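Local structure of putative Fe-S biosynthesis protein (Lactobacillus salivarius, 2P2E) at residues I5-D10 and M89-N94; D21-L26 and V53-M58; L27-D32 and Y76-S81; G35-V40 and K61-E66. The protein is of unproven function but probably takes part in the biosynthesis of iron-sulphur clusters. All coordinates share one frame; numbering follows the deposited sequence.

Contact 1 (I5-D10 and M89-N94); sequences ITVTDD and MKISLN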
loop_
_atom_site.group_PDB
_atom_site.type_symbol
_atom_site.label_atom_id
_atom_site.label_comp_id
_atom_site.label_asym_id
_atom_site.label_seq_id
_atom_site.Cartn_x
_atom_site.Cartn_y
_atom_site.Cartn_z
ATOM N N ILE A 5 8.979 -4.604 -4.151
ATOM C CA ILE A 5 8.673 -4.781 -2.742
ATOM C C ILE A 5 8.688 -6.243 -2.342
ATOM O O ILE A 5 8.119 -7.088 -3.027
ATOM C CB ILE A 5 7.285 -4.208 -2.380
ATOM C CG1 ILE A 5 7.315 -2.684 -2.421
ATOM C CG2 ILE A 5 6.868 -4.666 -0.995
ATOM C CD1 ILE A 5 5.998 -2.064 -2.022
ATOM N N THR A 6 9.337 -6.527 -1.219
ATOM C CA THR A 6 9.411 -7.876 -0.690
ATOM C C THR A 6 8.510 -7.940 0.533
ATOM O O THR A 6 8.646 -7.125 1.433
ATOM C CB THR A 6 10.851 -8.233 -0.279
ATOM O OG1 THR A 6 11.685 -8.238 -1.441
ATOM C CG2 THR A 6 10.901 -9.596 0.378
ATOM N N VAL A 7 7.590 -8.898 0.556
ATOM C CA VAL A 7 6.670 -9.062 1.681
ATOM C C VAL A 7 7.034 -10.325 2.474
ATOM O O VAL A 7 7.023 -11.422 1.926
ATOM C CB VAL A 7 5.212 -9.171 1.168
ATOM C CG1 VAL A 7 4.239 -9.278 2.329
ATOM C CG2 VAL A 7 4.884 -7.966 0.298
ATOM N N THR A 8 7.359 -10.171 3.756
ATOM C CA THR A 8 7.728 -11.318 4.591
ATOM C C THR A 8 6.568 -12.290 4.696
ATOM O O THR A 8 5.442 -11.957 4.329
ATOM C CB THR A 8 8.135 -10.890 6.023
ATOM O OG1 THR A 8 7.010 -10.315 6.696
ATOM C CG2 THR A 8 9.250 -9.878 5.973
ATOM N N ASP A 9 6.839 -13.494 5.191
ATOM C CA ASP A 9 5.792 -14.496 5.341
ATOM C C ASP A 9 4.693 -14.045 6.301
ATOM O O ASP A 9 3.514 -14.171 5.996
ATOM C CB ASP A 9 6.382 -15.830 5.811
ATOM C CG ASP A 9 7.201 -16.524 4.727
ATOM O OD1 ASP A 9 6.816 -16.446 3.539
ATOM O OD2 ASP A 9 8.226 -17.163 5.058
ATOM N N ASP A 10 5.069 -13.507 7.454
ATOM C CA ASP A 10 4.074 -13.041 8.417
ATOM C C ASP A 10 3.200 -11.931 7.854
ATOM O O ASP A 10 2.014 -11.858 8.150
ATOM C CB ASP A 10 4.754 -12.539 9.682
ATOM C CG ASP A 10 5.496 -13.632 10.405
ATOM O OD1 ASP A 10 4.876 -14.693 10.657
ATOM O OD2 ASP A 10 6.693 -13.430 10.727
HETATM N N MSE A 89 11.929 -1.926 -1.542
HETATM C CA MSE A 89 11.344 -1.771 -0.230
HETATM C C MSE A 89 10.893 -3.067 0.381
HETATM O O MSE A 89 10.897 -4.106 -0.261
HETATM C CB MSE A 89 10.173 -0.823 -0.306
HETATM C CG MSE A 89 10.553 0.533 -0.797
HETATM SE SE MSE A 89 8.968 1.572 -1.102
HETATM C CE MSE A 89 8.506 0.905 -2.856
ATOM N N LYS A 90 10.469 -2.989 1.630
ATOM C CA LYS A 90 10.036 -4.169 2.337
ATOM C C LYS A 90 8.868 -3.906 3.263
ATOM O O LYS A 90 8.786 -2.863 3.906
ATOM C CB LYS A 90 11.210 -4.718 3.139
ATOM C CG LYS A 90 10.969 -6.021 3.870
ATOM C CD LYS A 90 12.279 -6.474 4.505
ATOM C CE LYS A 90 12.193 -7.867 5.093
ATOM N NZ LYS A 90 13.514 -8.338 5.641
ATOM N N ILE A 91 7.960 -4.868 3.307
ATOM C CA ILE A 91 6.800 -4.813 4.171
ATOM C C ILE A 91 6.950 -5.989 5.116
ATOM O O ILE A 91 7.024 -7.134 4.685
ATOM C CB ILE A 91 5.506 -4.958 3.372
ATOM C CG1 ILE A 91 5.356 -3.749 2.444
ATOM C CG2 ILE A 91 4.313 -5.106 4.316
ATOM C CD1 ILE A 91 4.142 -3.798 1.559
ATOM N N SER A 92 7.036 -5.701 6.404
ATOM C CA SER A 92 7.183 -6.756 7.389
ATOM C C SER A 92 6.127 -6.559 8.452
ATOM O O SER A 92 5.332 -5.620 8.372
ATOM C CB SER A 92 8.571 -6.713 8.021
ATOM O OG SER A 92 8.725 -5.551 8.812
ATOM N N LEU A 93 6.116 -7.448 9.443
ATOM C CA LEU A 93 5.144 -7.364 10.527
ATOM C C LEU A 93 5.815 -6.976 11.842
ATOM O O LEU A 93 6.794 -7.595 12.263
ATOM C CB LEU A 93 4.416 -8.694 10.691
ATOM C CG LEU A 93 3.489 -8.752 11.902
ATOM C CD1 LEU A 93 2.370 -7.702 11.783
ATOM C CD2 LEU A 93 2.910 -10.146 11.998
ATOM N N ASN A 94 5.287 -5.934 12.477
ATOM C CA ASN A 94 5.827 -5.462 13.740
ATOM C C ASN A 94 5.724 -6.529 14.812
ATOM O O ASN A 94 4.716 -7.246 14.916
ATOM C CB ASN A 94 5.090 -4.206 14.208
ATOM C CG ASN A 94 5.272 -3.047 13.260
ATOM O OD1 ASN A 94 6.393 -2.682 12.922
ATOM N ND2 ASN A 94 4.171 -2.461 12.826
HETATM O O HOH W 1 12.870 -5.614 -1.314
HETATM O O HOH W 2 7.744 -9.634 9.536
#

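Contact 2 (D21-L26 and V53-M58); sequences DSNAVL and VVSKDM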
loop_
_atom_site.group_PDB
_atom_site.type_symbol
_atom_site.label_atom_id
_atom_site.label_comp_id
_atom_site.label_asym_id
_atom_site.label_seq_id
_atom_site.Cartn_x
_atom_site.Cartn_y
_atom_site.Cartn_z
ATOM N N ASP A 21 -8.973 -12.214 -2.723
ATOM C CA ASP A 21 -10.124 -11.672 -3.438
ATOM C C ASP A 21 -9.758 -11.364 -4.892
ATOM O O ASP A 21 -9.193 -10.314 -5.175
ATOM C CB ASP A 21 -10.616 -10.382 -2.780
ATOM C CG ASP A 21 -11.928 -9.887 -3.373
ATOM O OD1 ASP A 21 -12.284 -10.296 -4.499
ATOM O OD2 ASP A 21 -12.607 -9.084 -2.710
ATOM N N SER A 22 -10.092 -12.270 -5.804
ATOM C CA SER A 22 -9.810 -12.086 -7.225
ATOM C C SER A 22 -10.202 -10.687 -7.699
ATOM O O SER A 22 -9.577 -10.123 -8.598
ATOM C CB SER A 22 -10.595 -13.106 -8.052
ATOM O OG SER A 22 -10.307 -14.422 -7.640
ATOM N N ASN A 23 -11.246 -10.144 -7.081
ATOM C CA ASN A 23 -11.773 -8.835 -7.434
ATOM C C ASN A 23 -11.081 -7.711 -6.654
ATOM O O ASN A 23 -11.511 -6.550 -6.700
ATOM C CB ASN A 23 -13.281 -8.813 -7.151
ATOM C CG ASN A 23 -14.057 -7.988 -8.161
ATOM O OD1 ASN A 23 -14.612 -6.925 -7.836
ATOM N ND2 ASN A 23 -14.103 -8.473 -9.402
ATOM N N ALA A 24 -10.010 -8.053 -5.946
ATOM C CA ALA A 24 -9.301 -7.062 -5.151
ATOM C C ALA A 24 -7.958 -6.609 -5.719
ATOM O O ALA A 24 -7.213 -7.401 -6.304
ATOM C CB ALA A 24 -9.111 -7.582 -3.742
ATOM N N VAL A 25 -7.672 -5.325 -5.512
ATOM C CA VAL A 25 -6.451 -4.668 -5.956
ATOM C C VAL A 25 -5.828 -3.934 -4.764
ATOM O O VAL A 25 -6.527 -3.353 -3.943
ATOM C CB VAL A 25 -6.753 -3.642 -7.084
ATOM C CG1 VAL A 25 -5.508 -2.835 -7.426
ATOM C CG2 VAL A 25 -7.261 -4.363 -8.313
ATOM N N LEU A 26 -4.504 -3.970 -4.669
ATOM C CA LEU A 26 -3.796 -3.310 -3.580
ATOM C C LEU A 26 -3.170 -1.996 -3.999
ATOM O O LEU A 26 -2.609 -1.878 -5.091
ATOM C CB LEU A 26 -2.703 -4.222 -3.033
ATOM C CG LEU A 26 -3.199 -5.442 -2.269
ATOM C CD1 LEU A 26 -2.037 -6.282 -1.835
ATOM C CD2 LEU A 26 -3.985 -4.986 -1.068
ATOM N N VAL A 53 -7.212 -1.172 -0.075
ATOM C CA VAL A 53 -7.676 -2.280 -0.880
ATOM C C VAL A 53 -9.016 -1.855 -1.456
ATOM O O VAL A 53 -9.932 -1.438 -0.740
ATOM C CB VAL A 53 -7.793 -3.584 -0.062
ATOM C CG1 VAL A 53 -8.424 -3.303 1.252
ATOM C CG2 VAL A 53 -8.611 -4.621 -0.830
ATOM N N VAL A 54 -9.086 -1.935 -2.777
ATOM C CA VAL A 54 -10.259 -1.564 -3.537
ATOM C C VAL A 54 -10.649 -2.734 -4.411
ATOM O O VAL A 54 -9.996 -3.772 -4.387
ATOM C CB VAL A 54 -9.946 -0.392 -4.464
ATOM C CG1 VAL A 54 -9.543 0.817 -3.659
ATOM C CG2 VAL A 54 -8.836 -0.789 -5.411
ATOM N N SER A 55 -11.714 -2.545 -5.189
ATOM C CA SER A 55 -12.198 -3.559 -6.117
ATOM C C SER A 55 -11.826 -3.104 -7.518
ATOM O O SER A 55 -11.606 -1.917 -7.764
ATOM C CB SER A 55 -13.714 -3.709 -6.019
ATOM O OG SER A 55 -14.117 -4.051 -4.707
ATOM N N LYS A 56 -11.769 -4.049 -8.443
ATOM C CA LYS A 56 -11.403 -3.728 -9.807
ATOM C C LYS A 56 -12.434 -2.862 -10.514
ATOM O O LYS A 56 -12.257 -2.525 -11.681
ATOM C CB LYS A 56 -11.155 -5.019 -10.581
ATOM C CG LYS A 56 -10.037 -5.847 -9.966
ATOM C CD LYS A 56 -9.749 -7.121 -10.746
ATOM C CE LYS A 56 -8.526 -7.841 -10.185
ATOM N NZ LYS A 56 -8.339 -9.186 -10.823
ATOM N N ASP A 57 -13.500 -2.487 -9.817
ATOM C CA ASP A 57 -14.522 -1.643 -10.434
ATOM C C ASP A 57 -14.354 -0.159 -10.087
ATOM O O ASP A 57 -14.766 0.717 -10.852
ATOM C CB ASP A 57 -15.933 -2.111 -10.038
ATOM C CG ASP A 57 -16.093 -2.299 -8.537
ATOM O OD1 ASP A 57 -15.675 -3.357 -8.025
ATOM O OD2 ASP A 57 -16.627 -1.385 -7.866
HETATM N N MSE A 58 -13.748 0.121 -8.939
HETATM C CA MSE A 58 -13.536 1.496 -8.502
HETATM C C MSE A 58 -12.469 2.170 -9.360
HETATM O O MSE A 58 -11.575 1.510 -9.888
HETATM C CB MSE A 58 -13.146 1.493 -7.022
HETATM C CG MSE A 58 -14.300 1.071 -6.112
HETATM SE SE MSE A 58 -13.801 0.452 -4.326
HETATM C CE MSE A 58 -14.633 -1.328 -4.380
#

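Contact 3 (L27-D32 and Y76-S81); sequences LLDFDD and YYKGYS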
loop_
_atom_site.group_PDB
_atom_site.type_symbol
_atom_site.label_atom_id
_atom_site.label_comp_id
_atom_site.label_asym_id
_atom_site.label_seq_id
_atom_site.Cartn_x
_atom_site.Cartn_y
_atom_site.Cartn_z
ATOM N N LEU A 27 -3.260 -1.014 -3.114
ATOM C CA LEU A 27 -2.691 0.283 -3.389
ATOM C C LEU A 27 -1.780 0.750 -2.269
ATOM O O LEU A 27 -2.104 0.614 -1.088
ATOM C CB LEU A 27 -3.790 1.319 -3.573
ATOM C CG LEU A 27 -4.930 1.012 -4.532
ATOM C CD1 LEU A 27 -5.888 2.190 -4.496
ATOM C CD2 LEU A 27 -4.414 0.778 -5.941
ATOM N N LEU A 28 -0.626 1.283 -2.644
ATOM C CA LEU A 28 0.288 1.849 -1.673
ATOM C C LEU A 28 -0.034 3.324 -1.841
ATOM O O LEU A 28 0.485 3.993 -2.731
ATOM C CB LEU A 28 1.732 1.571 -2.052
ATOM C CG LEU A 28 2.755 2.191 -1.105
ATOM C CD1 LEU A 28 2.478 1.798 0.345
ATOM C CD2 LEU A 28 4.123 1.723 -1.521
ATOM N N ASP A 29 -0.924 3.813 -0.993
ATOM C CA ASP A 29 -1.372 5.186 -1.069
ATOM C C ASP A 29 -0.561 6.193 -0.279
ATOM O O ASP A 29 -0.067 5.907 0.805
ATOM C CB ASP A 29 -2.842 5.248 -0.630
ATOM C CG ASP A 29 -3.385 6.661 -0.575
ATOM O OD1 ASP A 29 -3.269 7.380 -1.591
ATOM O OD2 ASP A 29 -3.939 7.049 0.478
ATOM N N PHE A 30 -0.408 7.376 -0.860
ATOM C CA PHE A 30 0.269 8.468 -0.190
ATOM C C PHE A 30 -0.917 9.356 0.181
ATOM O O PHE A 30 -1.531 9.998 -0.670
ATOM C CB PHE A 30 1.224 9.198 -1.130
ATOM C CG PHE A 30 2.161 10.112 -0.416
ATOM C CD1 PHE A 30 3.030 9.608 0.550
ATOM C CD2 PHE A 30 2.150 11.477 -0.662
ATOM C CE1 PHE A 30 3.868 10.449 1.272
ATOM C CE2 PHE A 30 2.984 12.330 0.052
ATOM C CZ PHE A 30 3.845 11.811 1.022
ATOM N N ASP A 31 -1.247 9.346 1.465
ATOM C CA ASP A 31 -2.381 10.075 2.004
ATOM C C ASP A 31 -2.196 11.575 1.981
ATOM O O ASP A 31 -1.785 12.155 2.973
ATOM C CB ASP A 31 -2.625 9.617 3.434
ATOM C CG ASP A 31 -3.999 9.953 3.908
ATOM O OD1 ASP A 31 -4.707 10.659 3.164
ATOM O OD2 ASP A 31 -4.374 9.515 5.015
ATOM N N ASP A 32 -2.516 12.209 0.861
ATOM C CA ASP A 32 -2.347 13.653 0.744
ATOM C C ASP A 32 -3.596 14.339 0.206
ATOM O O ASP A 32 -3.592 15.537 -0.078
ATOM C CB ASP A 32 -1.158 13.963 -0.167
ATOM C CG ASP A 32 -1.239 13.233 -1.494
ATOM O OD1 ASP A 32 -2.330 12.729 -1.830
ATOM O OD2 ASP A 32 -0.217 13.171 -2.204
ATOM N N TYR A 76 -0.472 -0.850 -6.695
ATOM C CA TYR A 76 -0.589 0.326 -7.540
ATOM C C TYR A 76 -0.325 1.551 -6.697
ATOM O O TYR A 76 -0.589 1.545 -5.503
ATOM C CB TYR A 76 -1.978 0.382 -8.166
ATOM C CG TYR A 76 -2.139 -0.667 -9.225
ATOM C CD1 TYR A 76 -1.795 -0.405 -10.541
ATOM C CD2 TYR A 76 -2.565 -1.949 -8.900
ATOM C CE1 TYR A 76 -1.869 -1.391 -11.509
ATOM C CE2 TYR A 76 -2.643 -2.948 -9.861
ATOM C CZ TYR A 76 -2.293 -2.660 -11.163
ATOM O OH TYR A 76 -2.383 -3.643 -12.120
ATOM N N TYR A 77 0.213 2.596 -7.309
ATOM C CA TYR A 77 0.497 3.819 -6.575
ATOM C C TYR A 77 0.478 5.042 -7.476
ATOM O O TYR A 77 0.640 4.940 -8.696
ATOM C CB TYR A 77 1.854 3.718 -5.873
ATOM C CG TYR A 77 3.028 3.700 -6.808
ATOM C CD1 TYR A 77 3.818 4.833 -6.993
ATOM C CD2 TYR A 77 3.357 2.546 -7.507
ATOM C CE1 TYR A 77 4.913 4.816 -7.850
ATOM C CE2 TYR A 77 4.446 2.517 -8.372
ATOM C CZ TYR A 77 5.219 3.652 -8.534
ATOM O OH TYR A 77 6.293 3.604 -9.377
ATOM N N LYS A 78 0.278 6.201 -6.863
ATOM C CA LYS A 78 0.241 7.443 -7.610
ATOM C C LYS A 78 1.656 7.733 -8.065
ATOM O O LYS A 78 2.581 7.778 -7.257
ATOM C CB LYS A 78 -0.301 8.562 -6.728
ATOM C CG LYS A 78 -1.738 8.316 -6.310
ATOM C CD LYS A 78 -2.291 9.405 -5.418
ATOM C CE LYS A 78 -1.731 9.329 -4.020
ATOM N NZ LYS A 78 -2.538 10.152 -3.074
ATOM N N GLY A 79 1.823 7.900 -9.371
ATOM C CA GLY A 79 3.137 8.167 -9.919
ATOM C C GLY A 79 4.014 9.066 -9.076
ATOM O O GLY A 79 5.040 8.631 -8.568
ATOM N N TYR A 80 3.594 10.313 -8.902
ATOM C CA TYR A 80 4.357 11.294 -8.140
ATOM C C TYR A 80 4.901 10.856 -6.791
ATOM O O TYR A 80 6.017 11.205 -6.445
ATOM C CB TYR A 80 3.534 12.567 -7.954
ATOM C CG TYR A 80 2.329 12.423 -7.057
ATOM C CD1 TYR A 80 2.410 12.721 -5.701
ATOM C CD2 TYR A 80 1.095 12.035 -7.571
ATOM C CE1 TYR A 80 1.291 12.645 -4.876
ATOM C CE2 TYR A 80 -0.035 11.957 -6.756
ATOM C CZ TYR A 80 0.073 12.268 -5.410
ATOM O OH TYR A 80 -1.047 12.229 -4.611
ATOM N N SER A 81 4.130 10.104 -6.020
ATOM C CA SER A 81 4.610 9.685 -4.708
ATOM C C SER A 81 5.862 8.828 -4.806
ATOM O O SER A 81 6.486 8.503 -3.802
ATOM C CB SER A 81 3.510 8.939 -3.942
ATOM O OG SER A 81 2.946 7.909 -4.723
HETATM O O HOH W 3 0.771 6.555 -3.659
HETATM O O HOH W 4 -4.869 9.776 -1.192
#

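Contact 4 (G35-V40 and K61-E66); sequences GALSKV and KKDYNE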
loop_
_atom_site.group_PDB
_atom_site.type_symbol
_atom_site.label_atom_id
_atom_site.label_comp_id
_atom_site.label_asym_id
_atom_site.label_seq_id
_atom_site.Cartn_x
_atom_site.Cartn_y
_atom_site.Cartn_z
ATOM N N GLY A 35 -6.383 12.474 -5.540
ATOM C CA GLY A 35 -6.949 11.252 -6.091
ATOM C C GLY A 35 -8.410 11.078 -5.729
ATOM O O GLY A 35 -8.845 11.514 -4.657
ATOM N N ALA A 36 -9.172 10.448 -6.621
ATOM C CA ALA A 36 -10.595 10.219 -6.373
ATOM C C ALA A 36 -10.795 9.359 -5.134
ATOM O O ALA A 36 -11.758 9.543 -4.388
ATOM C CB ALA A 36 -11.249 9.543 -7.580
ATOM N N LEU A 37 -9.873 8.431 -4.903
ATOM C CA LEU A 37 -9.995 7.539 -3.759
ATOM C C LEU A 37 -9.890 8.241 -2.414
ATOM O O LEU A 37 -10.417 7.759 -1.410
ATOM C CB LEU A 37 -8.985 6.389 -3.868
ATOM C CG LEU A 37 -9.410 5.385 -4.956
ATOM C CD1 LEU A 37 -9.082 5.930 -6.360
ATOM C CD2 LEU A 37 -8.702 4.063 -4.728
ATOM N N SER A 38 -9.226 9.383 -2.378
ATOM C CA SER A 38 -9.154 10.105 -1.124
ATOM C C SER A 38 -10.584 10.519 -0.710
ATOM O O SER A 38 -10.880 10.668 0.477
ATOM C CB SER A 38 -8.290 11.347 -1.290
ATOM O OG SER A 38 -8.399 12.179 -0.154
ATOM N N LYS A 39 -11.469 10.696 -1.694
ATOM C CA LYS A 39 -12.854 11.102 -1.432
ATOM C C LYS A 39 -13.691 9.968 -0.876
ATOM O O LYS A 39 -14.863 10.154 -0.511
ATOM C CB LYS A 39 -13.516 11.633 -2.710
ATOM C CG LYS A 39 -12.962 12.974 -3.188
ATOM C CD LYS A 39 -11.471 12.890 -3.583
ATOM C CE LYS A 39 -10.858 14.298 -3.702
ATOM N NZ LYS A 39 -9.478 14.320 -4.284
ATOM N N VAL A 40 -13.096 8.782 -0.832
ATOM C CA VAL A 40 -13.783 7.614 -0.299
ATOM C C VAL A 40 -13.070 7.242 0.998
ATOM O O VAL A 40 -11.835 7.290 1.075
ATOM C CB VAL A 40 -13.714 6.405 -1.278
ATOM C CG1 VAL A 40 -14.353 5.176 -0.628
ATOM C CG2 VAL A 40 -14.427 6.739 -2.605
ATOM N N LYS A 61 -7.385 3.507 -11.266
ATOM C CA LYS A 61 -6.436 3.533 -12.370
ATOM C C LYS A 61 -5.858 4.907 -12.701
ATOM O O LYS A 61 -4.646 5.103 -12.658
ATOM C CB LYS A 61 -7.091 2.951 -13.626
ATOM C CG LYS A 61 -7.471 1.490 -13.516
ATOM C CD LYS A 61 -6.237 0.597 -13.311
ATOM C CE LYS A 61 -5.237 0.688 -14.476
ATOM N NZ LYS A 61 -4.003 -0.163 -14.275
ATOM N N LYS A 62 -6.723 5.852 -13.042
ATOM C CA LYS A 62 -6.272 7.183 -13.411
ATOM C C LYS A 62 -5.243 7.762 -12.446
ATOM O O LYS A 62 -4.231 8.328 -12.875
ATOM C CB LYS A 62 -7.466 8.124 -13.529
ATOM C CG LYS A 62 -7.109 9.550 -13.938
ATOM C CD LYS A 62 -8.354 10.322 -14.409
ATOM C CE LYS A 62 -8.100 11.825 -14.566
ATOM N NZ LYS A 62 -7.911 12.508 -13.243
ATOM N N ASP A 63 -5.491 7.598 -11.148
ATOM C CA ASP A 63 -4.592 8.117 -10.125
ATOM C C ASP A 63 -3.437 7.174 -9.783
ATOM O O ASP A 63 -2.278 7.546 -9.890
ATOM C CB ASP A 63 -5.396 8.451 -8.865
ATOM C CG ASP A 63 -6.513 9.445 -9.139
ATOM O OD1 ASP A 63 -6.211 10.520 -9.696
ATOM O OD2 ASP A 63 -7.689 9.154 -8.802
ATOM N N TYR A 64 -3.754 5.961 -9.355
ATOM C CA TYR A 64 -2.730 4.976 -9.021
ATOM C C TYR A 64 -2.304 4.398 -10.350
ATOM O O TYR A 64 -2.636 3.273 -10.695
ATOM C CB TYR A 64 -3.346 3.922 -8.122
ATOM C CG TYR A 64 -3.825 4.553 -6.857
ATOM C CD1 TYR A 64 -2.959 4.725 -5.791
ATOM C CD2 TYR A 64 -5.101 5.108 -6.770
ATOM C CE1 TYR A 64 -3.338 5.438 -4.664
ATOM C CE2 TYR A 64 -5.492 5.830 -5.644
ATOM C CZ TYR A 64 -4.595 5.991 -4.596
ATOM O OH TYR A 64 -4.929 6.714 -3.481
ATOM N N ASN A 65 -1.554 5.213 -11.079
ATOM C CA ASN A 65 -1.100 4.923 -12.425
ATOM C C ASN A 65 0.195 4.159 -12.593
ATOM O O ASN A 65 0.617 3.916 -13.716
ATOM C CB ASN A 65 -0.981 6.239 -13.173
ATOM C CG ASN A 65 -0.014 7.188 -12.498
ATOM O OD1 ASN A 65 0.097 7.206 -11.274
ATOM N ND2 ASN A 65 0.687 7.983 -13.291
ATOM N N GLU A 66 0.850 3.806 -11.499
ATOM C CA GLU A 66 2.086 3.054 -11.623
ATOM C C GLU A 66 2.054 1.786 -10.790
ATOM O O GLU A 66 1.258 1.654 -9.858
ATOM C CB GLU A 66 3.287 3.928 -11.274
ATOM C CG GLU A 66 3.733 4.768 -12.467
ATOM C CD GLU A 66 4.956 5.626 -12.181
ATOM O OE1 GLU A 66 5.947 5.098 -11.625
ATOM O OE2 GLU A 66 4.930 6.830 -12.530
#

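Contact 1 (I5-D10 and M89-N94)
Ile5, Thr6 and Val7 pair in parallel with Met89, Lys90 and Ile91, the short strand axes 4.6 Å apart and inclined by 19°. The backbone bonds come first: Thr6 N gives to Met89 O (3.0 Å), Thr6 O receives from Ile91 N (3.0 Å), and Thr8 N gives to Ile91 O (3.2 Å). Thr6 thus bonds both neighbours of its partner Lys90, the staggered pattern of a parallel ladder.

The apolar contacts lie on the face of Ile5, Val7, Met89 and Ile91, all buried. Ile5 divides its branches between two partners. With chi1 at -71°, CG1 stands beside the backbone N and touches CE of the selenomethionine Met89 at 3.8 Å, while CG2, on the carbonyl side, meets CD1 of Ile91 at 3.8 Å. Beta-branched residues suit such a face, being at ease in extended backbone.

Thr6 and Lys90 take the other face, and Thr8, just past the ladder, meets Lys90 there. Extended Lys90 crosses Thr8 at about a right angle and lays CE 3.7 Å from Thr8 CG2, using its aliphatic part for packing. One water links Thr6 OG1 to Met89 O; where the ladder has ended, another joins Thr8 OG1 to Leu93 N, which donates to it over 2.7 Å. Thr8 OG1 also weakly bonds Ala11 N, a threonine N-cap of helix 9-19.

Strands 4-7 and 88-93 come first and last in the order of the mixed eight-stranded sheet, and their pairing closes it on itself, in keeping with a beta-barrel.

Contact 2 (D21-L26 and V53-M58)
Strand 24-26 runs antiparallel to strand 53-55 with a strong twist, 142° between their directions and 4.7 Å between their axes. Val25 and Val54 are the hydrogen-bonded pair, Val25 N reaching Val54 O at 3.0 Å and Val54 N reaching Val25 O at 3.1 Å; Ala24 with Ser55 and Leu26 with Val53 are non-hydrogen-bonded pairs on the opposite face. Lys56 N prolongs the ladder to Asn23 O.

Among the side chains Lys56 does most. Its extended chain crosses Val25 at about a right angle, CG lying 3.6 Å from Val25 CG2, the branch held beside the backbone N. The amine then ends on Ser22 O at 2.7 Å, almost straight out from the carbonyl (C=O...N 171°). Lysine fits here because its methylenes can cover a valine while its charge stays near the surface. Ser22 belongs to a type I turn, Asp21 to Ala24, that Asp21 stiffens as an Asx turn: its OD1 accepts from Asn23 N over 2.8 Å.

Apolar branches supply the rest of the packing. Val54 CG2 comes to 3.9 Å from Val25 CB on one face, and Leu26 CD2 reaches Val53 CB at 4.2 Å on the other.

The pair lies within the larger sheet. Strand 75-77 flanks 24-30, Leu26 bonding Tyr76, and strand 108-118 flanks 49-55, Val53 bonding Gln117. Helix 9-19 packs on the face of Leu26 and Val53 through Thr19 and Tyr18, whereas Val25 touches Tyr60 and Val54 touches Leu37.

Contact 3 (L27-D32 and Y76-S81)
Lys78 NZ is gripped from several directions: by Phe30 O at 2.6 Å, by Asp32 OD1 at 2.9 Å on the syn side of the carboxylate but tilted from its plane, and more weakly by Asp29 OD1 at 3.2 Å. Val34 O, a water and, weakly, Tyr80 OH also bond it, so the ammonium must share its three protons. A bend at chi3 (-74°) turns the end of the chain into this ring of acceptors. A lysine is well suited to the place, since a buried positive charge should be eased by the two aspartates of the salt-bridge network. Asp29 has its stronger polar partner in Tyr64, through OD1, and its OD2 pairs with Arg50.

Asp32 holds Tyr80 with its other oxygen. Tyr80 OH donates to the syn lone pair of Asp32 OD2 over 2.7 Å, carboxylate and ring nearly coplanar at 16°.

All this lies where two parallel strands part. Within the sheet, strand 24-30 runs beside 75-77, and Leu28 N bonds Tyr76 O at 2.9 Å; the second strand then ends and the chain winds into a 3-10 turn. A water fills in for the lost pairing, donating to Leu28 O (2.7 Å) and Ser81 OG and accepting from Lys78 N.

Ser81 OG closes the turn on Lys78 O at 2.6 Å, and Ser81 CB packs 3.6 Å from Phe30 CB. Beyond it, the Phe30 ring stacks with Tyr84 and meets Phe49 edge-to-face.

Contact 4 (G35-V40 and K61-E66)
Asp63 OD2 accepts from Ala36 N over 2.9 Å along a nearly straight bond, with an N-H...O angle of 163°, although the N-H comes from above the carboxylate plane. The same oxygen lies 3.5 Å from Gly35 CA. Beside this polar contact Leu37 meets the Tyr64 ring at CE2: CD1 comes at the edge, near the ring plane, 3.7 Å away, while CD2, 3.8 Å from the same atom, stands well above that plane. Both residues are buried.

What sets the Ala36 N-H in place is a short 3-10 segment, residues 37 to 39, with i+3 to i bonds running from Ser38, Lys39 and Val40 back to Gly35, Ala36 and Leu37. The carboxylate therefore sits at the start of the turn, where its negative charge probably suits an N-H that the i+3 to i bonds of the turn do not use. Gly35 leads in with phi at 112°, a backbone shape that glycine takes readily, and having no side chain it lets Asp63 come close to its CA. Its own O takes Ser38 N at 3.1 Å and Lys39 NZ at 2.9 Å, from opposite faces of the carbonyl plane.

Tyr64, the centre of an inverse gamma turn, is positioned at its far end by a hydrogen bond from OH to Asp29 OD1. Next to it Asn65 and Glu66 form a classic beta bulge against Tyr77, where strand 66-70 begins, and Asn65 OD1 accepts from Gly79 N.

Contact 3 is the most buried of the four, and contacts 1, 2 and 4 are partly buried. Contacts 1, 2 and 3 pair strands of the same sheet; contacts 2 and 3 share strand 24-30, held on its two sides by strands 49-55 and 75-77. Contact 4 joins loops, yet meets contact 3 through polar bonds to Asp29 and Gly79 and contact 2 by packing of Leu37 on Val54. Contact 1 lies on the opposite side of the chain's centre from contacts 3 and 4, touching contact 3 through Ile5 and Leu28. Backbone ladders dominate contacts 1 and 2, buried charges contact 3, and a single carboxylate bond with one apolar pair contact 4.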